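Local coordinates for protein phosphonate monoester hydrolase (Ruegeria pomeroyi, PDB 4UPK) that is a hydrolase of the sulfatase family, a member of the wider alkaline phosphatase clan, at residues Lys260-Ala265 with Thr308-Tyr313; Ser100-Thr105 with Ser438-Pro443; Asn35-Ile40 with Trp233-Thr238. All blocks are in the same frame, centred on the assembly; numbering follows the deposited sequence.

Overall arrangement
Along the chain, contact 3 opens first at Asn-35, contact 2 at Ser-100; contact 3 closes at Thr-238, contact 1 then runs from Lys-260 to Tyr-313, and contact 2 closes at Pro-443. Contacts 2 and 3 therefore interleave, and contact 1 is nested within the loop of contact 2. Their centres lie 29 to 31 Å apart and none touches another. Contact 3 is in the main mixed sheet; contact 1 meets an early part of helix 303-333, whose later part packs on that sheet. Contact 2 joins the loop after helix 95-98 to the loop leaving the four-stranded antiparallel sheet, bordering a second subunit. All three thus hold together segments far apart in sequence.

Contact 1: Lys260-Ala265 with Thr308-Tyr313; sequences KLPLPA and TLRAVY
One face of the Arg-310 guanidinium is covered by Pro-264, whose N stands 3.8 Å above the guanidinium plane, over its centre. Pro-264 CG belongs to the same covering, 3.8 Å from Arg-310 NH1, so the proline ring lies across the flat group rather than beside its rim. At the edge, Arg-310 NH2 gives a hydrogen bond to Pro-262 O, 3.1 Å long and moderately bent at 149°. The acceptor is somewhat tilted from the guanidinium plane, and the donor sits above the carbonyl plane, 48° out of it, away from the lone-pair directions. A water also bridges the two segments: it donates to Leu-263 O at 2.6 Å and accepts a weak bond from Arg-310 NH2. The arginine chain bends at chi3 (66°), which brings the guanidinium against Pro-264, with NH2 at Pro-262 O. Its other terminal nitrogen, NH1, is bonded to Leu-352 O, and the group is thus held between two loops. Pro-262 O has a second donor from the helix, Gln-307 NE2. The second part of the contact is apolar. Leu-261 CD1 reaches the helix surface, 3.6 Å from Ala-311 N and 3.8 Å from Ala-311 CB, so one methyl branch does the touching and the small alanine lets it come close to the backbone. Together these groups lay an irregular, proline-containing loop along a helix by one long, charged arginine and one leucine methyl. The loop 260-265 follows strand 234-239 and precedes helix 270-275. It lies against the N-terminal part of the long helix 303-333, where Pro-264 also touches Ile-306 and Gln-307 one turn earlier.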
ATOM      1  N   LYS A 260      51.171  -1.940 -30.324  1.00 20.94           N
ATOM      2  CA  LYS A 260      51.171  -0.534 -30.766  1.00 20.47           C
ATOM      3  C   LYS A 260      50.317   0.372 -29.879  1.00 23.56           C
ATOM      4  O   LYS A 260      50.204   1.581 -30.114  1.00 24.07           O
ATOM      5  CB  LYS A 260      50.786  -0.439 -32.255  1.00 23.45           C
ATOM      6  CG  LYS A 260      51.843  -1.037 -33.190  1.00 40.07           C
ATOM      7  CD  LYS A 260      51.288  -1.340 -34.574  1.00 56.56           C
ATOM      8  CE  LYS A 260      52.313  -2.011 -35.460  1.00 68.77           C
ATOM      9  NZ  LYS A 260      51.736  -2.412 -36.764  1.00 78.27           N
ATOM     10  N   LEU A 261      49.758  -0.204 -28.820  1.00 18.28           N
ATOM     11  CA  LEU A 261      48.946   0.543 -27.890  1.00 17.17           C
ATOM     12  C   LEU A 261      49.818   1.163 -26.793  1.00 23.47           C
ATOM     13  O   LEU A 261      50.861   0.590 -26.446  1.00 23.72           O
ATOM     14  CB  LEU A 261      47.918  -0.395 -27.249  1.00 16.42           C
ATOM     15  CG  LEU A 261      46.736  -0.870 -28.112  1.00 19.65           C
ATOM     16  CD1 LEU A 261      45.814  -1.689 -27.282  1.00 19.85           C
ATOM     17  CD2 LEU A 261      45.944   0.302 -28.688  1.00 19.43           C
ATOM     18  N   PRO A 262      49.419   2.312 -26.201  1.00 20.03           N
ATOM     19  CA  PRO A 262      50.212   2.830 -25.071  1.00 19.99           C
ATOM     20  C   PRO A 262      50.018   1.906 -23.856  1.00 22.87           C
ATOM     21  O   PRO A 262      48.982   1.252 -23.732  1.00 20.65           O
ATOM     22  CB  PRO A 262      49.615   4.223 -24.811  1.00 21.45           C
ATOM     23  CG  PRO A 262      48.235   4.173 -25.354  1.00 24.82           C
ATOM     24  CD  PRO A 262      48.204   3.131 -26.446  1.00 20.60           C
ATOM     25  N   LEU A 263      51.030   1.821 -22.992  1.00 20.99           N
ATOM     26  CA  LEU A 263      50.948   1.021 -21.771  1.00 20.23           C
ATOM     27  C   LEU A 263      50.031   1.753 -20.781  1.00 24.30           C
ATOM     28  O   LEU A 263      49.842   2.967 -20.930  1.00 24.96           O
ATOM     29  CB  LEU A 263      52.358   0.807 -21.155  1.00 19.94           C
ATOM     30  CG  LEU A 263      53.239  -0.279 -21.825  1.00 25.11           C
ATOM     31  CD1 LEU A 263      54.685  -0.160 -21.351  1.00 25.59           C
ATOM     32  CD2 LEU A 263      52.717  -1.696 -21.552  1.00 26.77           C
ATOM     33  N   PRO A 264      49.439   1.079 -19.764  1.00 19.72           N
ATOM     34  CA  PRO A 264      48.613   1.825 -18.794  1.00 18.02           C
ATOM     35  C   PRO A 264      49.430   2.848 -18.001  1.00 22.20           C
ATOM     36  O   PRO A 264      50.652   2.708 -17.877  1.00 21.72           O
ATOM     37  CB  PRO A 264      48.110   0.734 -17.845  1.00 18.92           C
ATOM     38  CG  PRO A 264      48.312  -0.551 -18.565  1.00 23.25           C
ATOM     39  CD  PRO A 264      49.508  -0.358 -19.413  1.00 19.83           C
ATOM     40  N   ALA A 265      48.745   3.880 -17.460  1.00 18.41           N
ATOM     41  CA  ALA A 265      49.348   4.887 -16.583  1.00 16.88           C
ATOM     42  C   ALA A 265      49.426   4.220 -15.206  1.00 19.08           C
ATOM     43  O   ALA A 265      48.405   3.812 -14.655  1.00 17.68           O
ATOM     44  CB  ALA A 265      48.478   6.140 -16.529  1.00 16.91           C
ATOM     45  N   THR A 308      46.798  -6.957 -24.519  1.00 20.07           N
ATOM     46  CA  THR A 308      45.873  -7.795 -25.281  1.00 19.93           C
ATOM     47  C   THR A 308      44.440  -7.535 -24.839  1.00 20.87           C
ATOM     48  O   THR A 308      43.583  -7.284 -25.685  1.00 17.88           O
ATOM     49  CB  THR A 308      46.320  -9.270 -25.255  1.00 26.22           C
ATOM     50  OG1 THR A 308      47.651  -9.348 -25.774  1.00 23.14           O
ATOM     51  CG2 THR A 308      45.423 -10.159 -26.072  1.00 21.45           C
ATOM     52  N   LEU A 309      44.207  -7.532 -23.513  1.00 18.06           N
ATOM     53  CA  LEU A 309      42.929  -7.240 -22.886  1.00 17.46           C
ATOM     54  C   LEU A 309      42.479  -5.837 -23.278  1.00 21.15           C
ATOM     55  O   LEU A 309      41.309  -5.639 -23.597  1.00 22.79           O
ATOM     56  CB  LEU A 309      43.083  -7.331 -21.356  1.00 18.28           C
ATOM     57  CG  LEU A 309      42.645  -8.639 -20.710  1.00 24.33           C
ATOM     58  CD1 LEU A 309      43.625  -9.764 -20.994  1.00 24.89           C
ATOM     59  CD2 LEU A 309      42.449  -8.463 -19.230  1.00 25.11           C
ATOM     60  N   ARG A 310      43.421  -4.869 -23.270  1.00 16.52           N
ATOM     61  CA  ARG A 310      43.232  -3.470 -23.644  1.00 14.82           C
ATOM     62  C   ARG A 310      42.813  -3.346 -25.118  1.00 17.70           C
ATOM     63  O   ARG A 310      41.857  -2.624 -25.404  1.00 17.79           O
ATOM     64  CB  ARG A 310      44.498  -2.659 -23.314  1.00 13.35           C
ATOM     65  CG  ARG A 310      44.585  -2.307 -21.840  1.00 12.84           C
ATOM     66  CD  ARG A 310      45.944  -1.816 -21.360  1.00 18.20           C
ATOM     67  NE  ARG A 310      46.357  -0.524 -21.930  1.00 20.38           N
ATOM     68  CZ  ARG A 310      46.022   0.669 -21.440  1.00 31.98           C
ATOM     69  NH1 ARG A 310      45.259   0.760 -20.358  1.00 23.43           N
ATOM     70  NH2 ARG A 310      46.455   1.783 -22.029  1.00 17.74           N
ATOM     71  N   ALA A 311      43.459  -4.121 -26.033  1.00 13.19           N
ATOM     72  CA  ALA A 311      43.119  -4.167 -27.461  1.00 12.65           C
ATOM     73  C   ALA A 311      41.722  -4.802 -27.699  1.00 16.60           C
ATOM     74  O   ALA A 311      40.992  -4.329 -28.574  1.00 16.72           O
ATOM     75  CB  ALA A 311      44.185  -4.932 -28.241  1.00 13.36           C
ATOM     76  N   VAL A 312      41.368  -5.864 -26.937  1.00 11.97           N
ATOM     77  CA  VAL A 312      40.069  -6.553 -27.020  1.00 12.14           C
ATOM     78  C   VAL A 312      38.945  -5.610 -26.587  1.00 17.12           C
ATOM     79  O   VAL A 312      37.938  -5.509 -27.285  1.00 18.25           O
ATOM     80  CB  VAL A 312      40.070  -7.918 -26.258  1.00 15.25           C
ATOM     81  CG1 VAL A 312      38.650  -8.499 -26.145  1.00 14.33           C
ATOM     82  CG2 VAL A 312      41.019  -8.918 -26.933  1.00 14.50           C
ATOM     83  N   TYR A 313      39.146  -4.892 -25.460  1.00 14.71           N
ATOM     84  CA  TYR A 313      38.238  -3.891 -24.892  1.00 14.46           C
ATOM     85  C   TYR A 313      37.936  -2.779 -25.913  1.00 18.91           C
ATOM     86  O   TYR A 313      36.763  -2.444 -26.113  1.00 18.64           O
ATOM     87  CB  TYR A 313      38.863  -3.294 -23.613  1.00 15.68           C
ATOM     88  CG  TYR A 313      38.125  -2.102 -23.038  1.00 16.14           C
ATOM     89  CD1 TYR A 313      38.434  -0.802 -23.441  1.00 18.41           C
ATOM     90  CD2 TYR A 313      37.167  -2.263 -22.047  1.00 16.18           C
ATOM     91  CE1 TYR A 313      37.775   0.304 -22.900  1.00 17.10           C
ATOM     92  CE2 TYR A 313      36.504  -1.163 -21.494  1.00 16.43           C
ATOM     93  CZ  TYR A 313      36.815   0.118 -21.923  1.00 17.67           C
ATOM     94  OH  TYR A 313      36.174   1.213 -21.379  1.00 14.03           O
TER
HETATM   95  O   HOH W   1      47.808   4.538 -21.082  1.00 34.60           O

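Contact 2: Ser100-Thr105 with Ser438-Pro443; sequences SVRNGT and SEPLDP
Ser-438 meets Arg-102 with two oxygens. Its backbone O accepts a weak bond from Arg-102 NE, 2.9 Å long but bent at 124°. Its OG takes a straighter bond from Arg-102 NH2, 3.2 Å at 160°, lying in the guanidinium plane. With chi1 at 77°, OG stands between the serine's own N and carbonyl carbon, the position from which it meets that edge. The next residue, Glu-439, does not touch the guanidinium with its carboxylate: its chain bends at chi2, and OE2 comes no closer than 5.0 Å to Arg-102 NE. Two waters instead link the carboxylate to Asn-103 O. One water donates to Glu-439 OE2 at 2.8 Å and the other to Glu-439 OE1 at 2.6 Å, and both also donate to Asn-103 O. Pro-440 then covers a face of the guanidinium, its CD 3.6 Å above the plane and over the centre. Val-101 CG2 lies over the opposite face, toward the rim, so the flat group is sandwiched between apolar atoms. On the arginine's side, residues 102-105 form a type II beta turn, with Arg-102 O accepting from both Thr-105 N and Thr-105 OG1. Asp-436 adds a charged partner: its OD1 forms a salt bridge with Arg-102 NE and a hydrogen bond with Ser-438 OG. Arg-102 NH1 is bonded to Ser-522 O of the second subunit. The chemistry implies a buried cation whose charge is probably balanced in part by Asp-436, its rotation fixed by acceptors along its edge; the arginine joins its own loop both to 438-443 and to the second subunit. The Glu-439 carboxylate, not in contact with the guanidinium, may add to the balance, while its two waters tie it to the turn.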
ATOM      1  N   SER A 100      21.068   2.135  -2.214  1.00 13.06           N
ATOM      2  CA  SER A 100      21.381   0.886  -2.895  1.00 13.27           C
ATOM      3  C   SER A 100      22.902   1.071  -3.106  1.00 19.79           C
ATOM      4  O   SER A 100      23.347   1.514  -4.160  1.00 18.54           O
ATOM      5  CB  SER A 100      20.636   0.818  -4.228  1.00 15.54           C
ATOM      6  OG  SER A 100      20.626  -0.490  -4.769  1.00 18.47           O
ATOM      7  N   VAL A 101      23.679   0.846  -2.029  1.00 19.15           N
ATOM      8  CA  VAL A 101      25.117   1.157  -1.928  1.00 17.60           C
ATOM      9  C   VAL A 101      26.118   0.147  -2.467  1.00 20.97           C
ATOM     10  O   VAL A 101      27.291   0.489  -2.641  1.00 19.94           O
ATOM     11  CB  VAL A 101      25.502   1.745  -0.540  1.00 19.15           C
ATOM     12  CG1 VAL A 101      24.759   3.050  -0.295  1.00 18.31           C
ATOM     13  CG2 VAL A 101      25.237   0.739   0.590  1.00 18.58           C
ATOM     14  N   ARG A 102      25.644  -1.081  -2.754  1.00 18.18           N
ATOM     15  CA  ARG A 102      26.405  -2.214  -3.311  1.00 17.24           C
ATOM     16  C   ARG A 102      25.473  -3.012  -4.221  1.00 19.97           C
ATOM     17  O   ARG A 102      24.253  -2.893  -4.101  1.00 19.69           O
ATOM     18  CB  ARG A 102      26.855  -3.188  -2.204  1.00 15.28           C
ATOM     19  CG  ARG A 102      27.232  -2.568  -0.882  1.00 18.58           C
ATOM     20  CD  ARG A 102      27.341  -3.648   0.144  1.00 17.27           C
ATOM     21  NE  ARG A 102      27.516  -3.077   1.477  1.00 27.45           N
ATOM     22  CZ  ARG A 102      26.526  -2.753   2.299  1.00 33.48           C
ATOM     23  NH1 ARG A 102      25.263  -2.895   1.919  1.00 23.73           N
ATOM     24  NH2 ARG A 102      26.788  -2.256   3.493  1.00 16.93           N
ATOM     25  N   ASN A 103      26.048  -3.866  -5.096  1.00 14.71           N
ATOM     26  CA  ASN A 103      25.283  -4.797  -5.922  1.00 13.67           C
ATOM     27  C   ASN A 103      24.516  -5.702  -4.956  1.00 16.38           C
ATOM     28  O   ASN A 103      25.086  -6.171  -3.958  1.00 15.17           O
ATOM     29  CB  ASN A 103      26.223  -5.639  -6.805  1.00 12.15           C
ATOM     30  CG  ASN A 103      26.752  -4.923  -8.009  1.00 17.70           C
ATOM     31  OD1 ASN A 103      26.428  -3.764  -8.261  1.00 10.77           O
ATOM     32  ND2 ASN A 103      27.610  -5.590  -8.779  1.00 16.19           N
ATOM     33  N   GLY A 104      23.211  -5.831  -5.179  1.00 14.12           N
ATOM     34  CA  GLY A 104      22.355  -6.638  -4.310  1.00 14.29           C
ATOM     35  C   GLY A 104      21.703  -5.868  -3.173  1.00 21.18           C
ATOM     36  O   GLY A 104      20.853  -6.429  -2.484  1.00 21.53           O
ATOM     37  N   THR A 105      22.092  -4.586  -2.937  1.00 18.92           N
ATOM     38  CA  THR A 105      21.490  -3.788  -1.861  1.00 18.69           C
ATOM     39  C   THR A 105      20.163  -3.250  -2.357  1.00 23.82           C
ATOM     40  O   THR A 105      20.163  -2.499  -3.354  1.00 22.60           O
ATOM     41  CB  THR A 105      22.372  -2.651  -1.380  1.00 21.28           C
ATOM     42  OG1 THR A 105      23.699  -3.117  -1.220  1.00 19.83           O
ATOM     43  CG2 THR A 105      21.849  -2.047  -0.069  1.00 21.01           C
ATOM     44  N   SER A 438      32.306  -2.585   1.911  1.00 19.66           N
ATOM     45  CA  SER A 438      31.811  -3.607   2.841  1.00 18.41           C
ATOM     46  C   SER A 438      30.736  -4.473   2.143  1.00 19.59           C
ATOM     47  O   SER A 438      30.185  -4.063   1.125  1.00 17.76           O
ATOM     48  CB  SER A 438      31.253  -2.972   4.114  1.00 21.87           C
ATOM     49  OG  SER A 438      29.969  -2.406   3.907  1.00 27.42           O
ATOM     50  N   GLU A 439      30.513  -5.692   2.650  1.00 16.45           N
ATOM     51  CA  GLU A 439      29.543  -6.659   2.123  1.00 17.16           C
ATOM     52  C   GLU A 439      28.940  -7.355   3.330  1.00 22.05           C
ATOM     53  O   GLU A 439      29.701  -7.985   4.074  1.00 21.19           O
ATOM     54  CB  GLU A 439      30.208  -7.656   1.150  1.00 18.21           C
ATOM     55  CG  GLU A 439      29.221  -8.518   0.371  1.00 24.47           C
ATOM     56  CD  GLU A 439      28.309  -7.756  -0.569  1.00 38.28           C
ATOM     57  OE1 GLU A 439      28.810  -7.145  -1.542  1.00 38.19           O
ATOM     58  OE2 GLU A 439      27.084  -7.759  -0.323  1.00 33.70           O
ATOM     59  N   PRO A 440      27.613  -7.142   3.606  1.00 19.56           N
ATOM     60  CA  PRO A 440      27.006  -7.684   4.846  1.00 19.90           C
ATOM     61  C   PRO A 440      27.146  -9.175   5.145  1.00 26.76           C
ATOM     62  O   PRO A 440      27.348  -9.524   6.303  1.00 26.52           O
ATOM     63  CB  PRO A 440      25.538  -7.265   4.735  1.00 21.44           C
ATOM     64  CG  PRO A 440      25.532  -6.109   3.803  1.00 24.66           C
ATOM     65  CD  PRO A 440      26.624  -6.373   2.822  1.00 19.73           C
ATOM     66  N   LEU A 441      27.043 -10.045   4.140  1.00 26.35           N
ATOM     67  CA  LEU A 441      27.111 -11.496   4.384  1.00 28.14           C
ATOM     68  C   LEU A 441      28.472 -12.152   4.072  1.00 31.82           C
ATOM     69  O   LEU A 441      28.747 -13.265   4.543  1.00 32.99           O
ATOM     70  CB  LEU A 441      25.981 -12.237   3.617  1.00 28.70           C
ATOM     71  CG  LEU A 441      24.538 -11.759   3.845  1.00 33.91           C
ATOM     72  CD1 LEU A 441      23.614 -12.393   2.834  1.00 34.81           C
ATOM     73  CD2 LEU A 441      24.052 -12.014   5.290  1.00 32.17           C
ATOM     74  N   ASP A 442      29.300 -11.487   3.269  1.00 25.22           N
ATOM     75  CA  ASP A 442      30.599 -12.018   2.877  1.00 24.83           C
ATOM     76  C   ASP A 442      31.640 -10.897   2.933  1.00 27.03           C
ATOM     77  O   ASP A 442      31.834 -10.193   1.937  1.00 26.33           O
ATOM     78  CB  ASP A 442      30.508 -12.660   1.467  1.00 26.47           C
ATOM     79  CG  ASP A 442      31.680 -13.541   1.067  1.00 42.09           C
ATOM     80  OD1 ASP A 442      32.531 -13.856   1.943  1.00 42.42           O
ATOM     81  OD2 ASP A 442      31.743 -13.934  -0.114  1.00 52.81           O
ATOM     82  N   PRO A 443      32.310 -10.709   4.100  1.00 22.80           N
ATOM     83  CA  PRO A 443      33.300  -9.617   4.231  1.00 21.07           C
ATOM     84  C   PRO A 443      34.320  -9.495   3.091  1.00 22.87           C
ATOM     85  O   PRO A 443      34.929 -10.476   2.671  1.00 21.70           O
ATOM     86  CB  PRO A 443      33.952  -9.907   5.588  1.00 23.03           C
ATOM     87  CG  PRO A 443      32.895 -10.586   6.369  1.00 27.88           C
ATOM     88  CD  PRO A 443      32.180 -11.460   5.370  1.00 24.11           C
TER
HETATM   89  O   HOH W   2      24.660  -7.374  -1.596  1.00 17.49           O
HETATM   90  O   HOH W   3      28.136  -6.938  -4.015  1.00 33.33           O

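Contact 3: Asn35-Ile40 with Trp233-Thr238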
ATOM      1  N   ASN A  35      10.315  12.497 -28.488  1.00 24.73           N
ATOM      2  CA  ASN A  35      10.867  11.181 -28.176  1.00 21.94           C
ATOM      3  C   ASN A  35      12.041  11.316 -27.253  1.00 24.31           C
ATOM      4  O   ASN A  35      12.699  12.362 -27.227  1.00 23.43           O
ATOM      5  CB  ASN A  35      11.325  10.451 -29.440  1.00 17.05           C
ATOM      6  CG  ASN A  35      10.276  10.224 -30.498  1.00 28.83           C
ATOM      7  OD1 ASN A  35       9.170   9.730 -30.233  1.00 18.28           O
ATOM      8  ND2 ASN A  35      10.638  10.529 -31.740  1.00 23.18           N
ATOM      9  N   VAL A  36      12.313  10.248 -26.484  1.00 20.61           N
ATOM     10  CA  VAL A  36      13.485  10.172 -25.626  1.00 19.73           C
ATOM     11  C   VAL A  36      14.256   8.882 -25.929  1.00 21.01           C
ATOM     12  O   VAL A  36      13.717   7.785 -25.802  1.00 20.12           O
ATOM     13  CB  VAL A  36      13.211  10.393 -24.104  1.00 23.78           C
ATOM     14  CG1 VAL A  36      14.522  10.360 -23.303  1.00 22.60           C
ATOM     15  CG2 VAL A  36      12.476  11.714 -23.860  1.00 24.13           C
ATOM     16  N   LEU A  37      15.507   9.032 -26.369  1.00 16.65           N
ATOM     17  CA  LEU A  37      16.395   7.912 -26.648  1.00 14.66           C
ATOM     18  C   LEU A  37      17.542   8.000 -25.667  1.00 20.33           C
ATOM     19  O   LEU A  37      18.411   8.869 -25.782  1.00 21.10           O
ATOM     20  CB  LEU A  37      16.890   7.860 -28.115  1.00 13.32           C
ATOM     21  CG  LEU A  37      17.913   6.726 -28.456  1.00 14.62           C
ATOM     22  CD1 LEU A  37      17.324   5.331 -28.228  1.00 14.17           C
ATOM     23  CD2 LEU A  37      18.429   6.853 -29.849  1.00 11.90           C
ATOM     24  N   PHE A  38      17.522   7.103 -24.682  1.00 17.21           N
ATOM     25  CA  PHE A  38      18.505   7.045 -23.616  1.00 15.27           C
ATOM     26  C   PHE A  38      19.380   5.800 -23.762  1.00 19.95           C
ATOM     27  O   PHE A  38      18.933   4.679 -23.474  1.00 17.46           O
ATOM     28  CB  PHE A  38      17.785   7.103 -22.254  1.00 16.17           C
ATOM     29  CG  PHE A  38      18.631   7.305 -21.017  1.00 15.81           C
ATOM     30  CD1 PHE A  38      19.985   7.634 -21.118  1.00 16.90           C
ATOM     31  CD2 PHE A  38      18.065   7.219 -19.752  1.00 15.63           C
ATOM     32  CE1 PHE A  38      20.762   7.825 -19.975  1.00 16.85           C
ATOM     33  CE2 PHE A  38      18.843   7.406 -18.611  1.00 17.66           C
ATOM     34  CZ  PHE A  38      20.182   7.728 -18.733  1.00 15.75           C
ATOM     35  N   ILE A  39      20.633   6.005 -24.257  1.00 17.88           N
ATOM     36  CA  ILE A  39      21.598   4.912 -24.426  1.00 16.84           C
ATOM     37  C   ILE A  39      22.651   5.004 -23.332  1.00 20.13           C
ATOM     38  O   ILE A  39      23.237   6.075 -23.131  1.00 19.82           O
ATOM     39  CB  ILE A  39      22.278   4.796 -25.842  1.00 19.13           C
ATOM     40  CG1 ILE A  39      21.256   4.768 -26.979  1.00 18.52           C
ATOM     41  CG2 ILE A  39      23.250   3.553 -25.921  1.00 18.44           C
ATOM     42  CD1 ILE A  39      21.909   4.874 -28.386  1.00 17.14           C
ATOM     43  N   ILE A  40      22.916   3.852 -22.678  1.00 14.76           N
ATOM     44  CA  ILE A  40      23.936   3.681 -21.658  1.00 14.03           C
ATOM     45  C   ILE A  40      24.838   2.515 -22.069  1.00 20.11           C
ATOM     46  O   ILE A  40      24.375   1.369 -22.198  1.00 17.98           O
ATOM     47  CB  ILE A  40      23.366   3.521 -20.194  1.00 15.99           C
ATOM     48  CG1 ILE A  40      22.526   4.749 -19.773  1.00 14.99           C
ATOM     49  CG2 ILE A  40      24.514   3.241 -19.180  1.00 16.06           C
ATOM     50  CD1 ILE A  40      21.852   4.641 -18.430  1.00 14.20           C
ATOM     51  N   TRP A 233       7.646   8.201 -27.930  1.00 23.14           N
ATOM     52  CA  TRP A 233       8.243   7.045 -27.289  1.00 20.46           C
ATOM     53  C   TRP A 233       9.427   7.415 -26.414  1.00 24.64           C
ATOM     54  O   TRP A 233      10.044   8.464 -26.603  1.00 23.04           O
ATOM     55  CB  TRP A 233       8.587   5.905 -28.305  1.00 17.33           C
ATOM     56  CG  TRP A 233       9.402   6.323 -29.486  1.00 17.82           C
ATOM     57  CD1 TRP A 233       8.959   6.500 -30.758  1.00 21.17           C
ATOM     58  CD2 TRP A 233      10.816   6.558 -29.517  1.00 17.60           C
ATOM     59  NE1 TRP A 233       9.995   6.866 -31.575  1.00 20.57           N
ATOM     60  CE2 TRP A 233      11.149   6.919 -30.840  1.00 21.13           C
ATOM     61  CE3 TRP A 233      11.838   6.535 -28.544  1.00 18.64           C
ATOM     62  CZ2 TRP A 233      12.456   7.248 -31.223  1.00 19.92           C
ATOM     63  CZ3 TRP A 233      13.133   6.846 -28.927  1.00 19.93           C
ATOM     64  CH2 TRP A 233      13.435   7.184 -30.258  1.00 20.71           C
ATOM     65  N   PHE A 234       9.722   6.532 -25.443  1.00 21.83           N
ATOM     66  CA  PHE A 234      10.856   6.568 -24.539  1.00 20.81           C
ATOM     67  C   PHE A 234      11.485   5.163 -24.577  1.00 24.20           C
ATOM     68  O   PHE A 234      10.876   4.188 -24.105  1.00 22.52           O
ATOM     69  CB  PHE A 234      10.429   6.988 -23.109  1.00 22.13           C
ATOM     70  CG  PHE A 234      11.475   6.912 -22.019  1.00 22.05           C
ATOM     71  CD1 PHE A 234      12.821   7.148 -22.299  1.00 24.89           C
ATOM     72  CD2 PHE A 234      11.109   6.669 -20.700  1.00 22.73           C
ATOM     73  CE1 PHE A 234      13.788   7.086 -21.283  1.00 24.56           C
ATOM     74  CE2 PHE A 234      12.074   6.608 -19.685  1.00 24.05           C
ATOM     75  CZ  PHE A 234      13.401   6.837 -19.979  1.00 22.11           C
ATOM     76  N   ALA A 235      12.686   5.073 -25.184  1.00 20.47           N
ATOM     77  CA  ALA A 235      13.425   3.823 -25.333  1.00 19.21           C
ATOM     78  C   ALA A 235      14.735   3.931 -24.593  1.00 23.87           C
ATOM     79  O   ALA A 235      15.468   4.929 -24.735  1.00 23.27           O
ATOM     80  CB  ALA A 235      13.671   3.505 -26.804  1.00 19.63           C
ATOM     81  N   HIS A 236      15.004   2.900 -23.773  1.00 18.59           N
ATOM     82  CA  HIS A 236      16.207   2.781 -22.963  1.00 17.18           C
ATOM     83  C   HIS A 236      16.983   1.564 -23.454  1.00 19.91           C
ATOM     84  O   HIS A 236      16.536   0.432 -23.290  1.00 18.72           O
ATOM     85  CB  HIS A 236      15.876   2.715 -21.446  1.00 17.01           C
ATOM     86  CG  HIS A 236      17.081   2.834 -20.564  1.00 19.44           C
ATOM     87  ND1 HIS A 236      18.211   3.540 -20.965  1.00 20.60           N
ATOM     88  CD2 HIS A 236      17.287   2.370 -19.308  1.00 20.24           C
ATOM     89  CE1 HIS A 236      19.051   3.485 -19.949  1.00 19.01           C
ATOM     90  NE2 HIS A 236      18.547   2.780 -18.937  1.00 19.15           N
ATOM     91  N   LEU A 237      18.134   1.809 -24.096  1.00 17.16           N
ATOM     92  CA  LEU A 237      18.974   0.780 -24.714  1.00 16.85           C
ATOM     93  C   LEU A 237      20.346   0.741 -24.004  1.00 22.53           C
ATOM     94  O   LEU A 237      21.025   1.764 -23.879  1.00 21.51           O
ATOM     95  CB  LEU A 237      19.048   1.047 -26.235  1.00 16.77           C
ATOM     96  CG  LEU A 237      19.998   0.246 -27.144  1.00 20.12           C
ATOM     97  CD1 LEU A 237      19.469  -1.148 -27.443  1.00 19.74           C
ATOM     98  CD2 LEU A 237      20.191   0.979 -28.461  1.00 21.18           C
ATOM     99  N   THR A 238      20.693  -0.453 -23.472  1.00 19.44           N
ATOM    100  CA  THR A 238      21.848  -0.710 -22.617  1.00 18.36           C
ATOM    101  C   THR A 238      22.796  -1.796 -23.137  1.00 21.27           C
ATOM    102  O   THR A 238      22.510  -2.998 -23.046  1.00 20.59           O
ATOM    103  CB  THR A 238      21.359  -1.039 -21.189  1.00 23.97           C
ATOM    104  OG1 THR A 238      20.562  -2.218 -21.261  1.00 21.46           O
ATOM    105  CG2 THR A 238      20.550   0.102 -20.542  1.00 23.11           C
TER
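The side-chain amide of Asn-35 stacks over the indole of Trp-233. Asn-35 CB sits 3.7 Å from the centroid of the six-membered ring, almost on the ring normal, a CH-pi contact. CG comes next, 3.4 Å from Trp-233 CE2, with amide and ring planes only 12° apart. At the tip, OD1 turns back to the backbone and accepts a hydrogen bond from Trp-233 N on a lone pair; the bond is 3.2 Å long and nearly straight at 174°, while ND2 bonds to Thr-340 OG1. The indole edge meets Leu-37 CB, and its NE1 bonds to Gln-336 OE1. Beyond this end, the strands run parallel with a regular ladder from Val-36 N to Trp-233 O onward to Ile-40 N and Leu-237 O. Phe-38 O is gripped twice, by Leu-237 N and by His-236 ND1, from opposite faces of the carbonyl plane. The bond from His-236 ND1 to Phe-38 O, 2.8 Å long, fixes the imidazole beside Phe-38 in an offset stack, centroids 4.7 Å apart and planes at 26°, and Ile-40 CD1 closes on its edge, 3.4 Å from His-236 CE1. The pairing sits inside the mixed sheet, with strand 35-41 between 234-239 and 340-346, and 125-127 bordering 234-239 on its other side. Leu-37 and Leu-237 face helix 303-333, whereas Val-36 and Phe-38 face helix 394-402, and Phe-38, Ile-40 and Thr-238 touch helix 82-91, giving the alpha/beta sandwich known from the alkaline phosphatase clan, helices packed on both faces of the sheet.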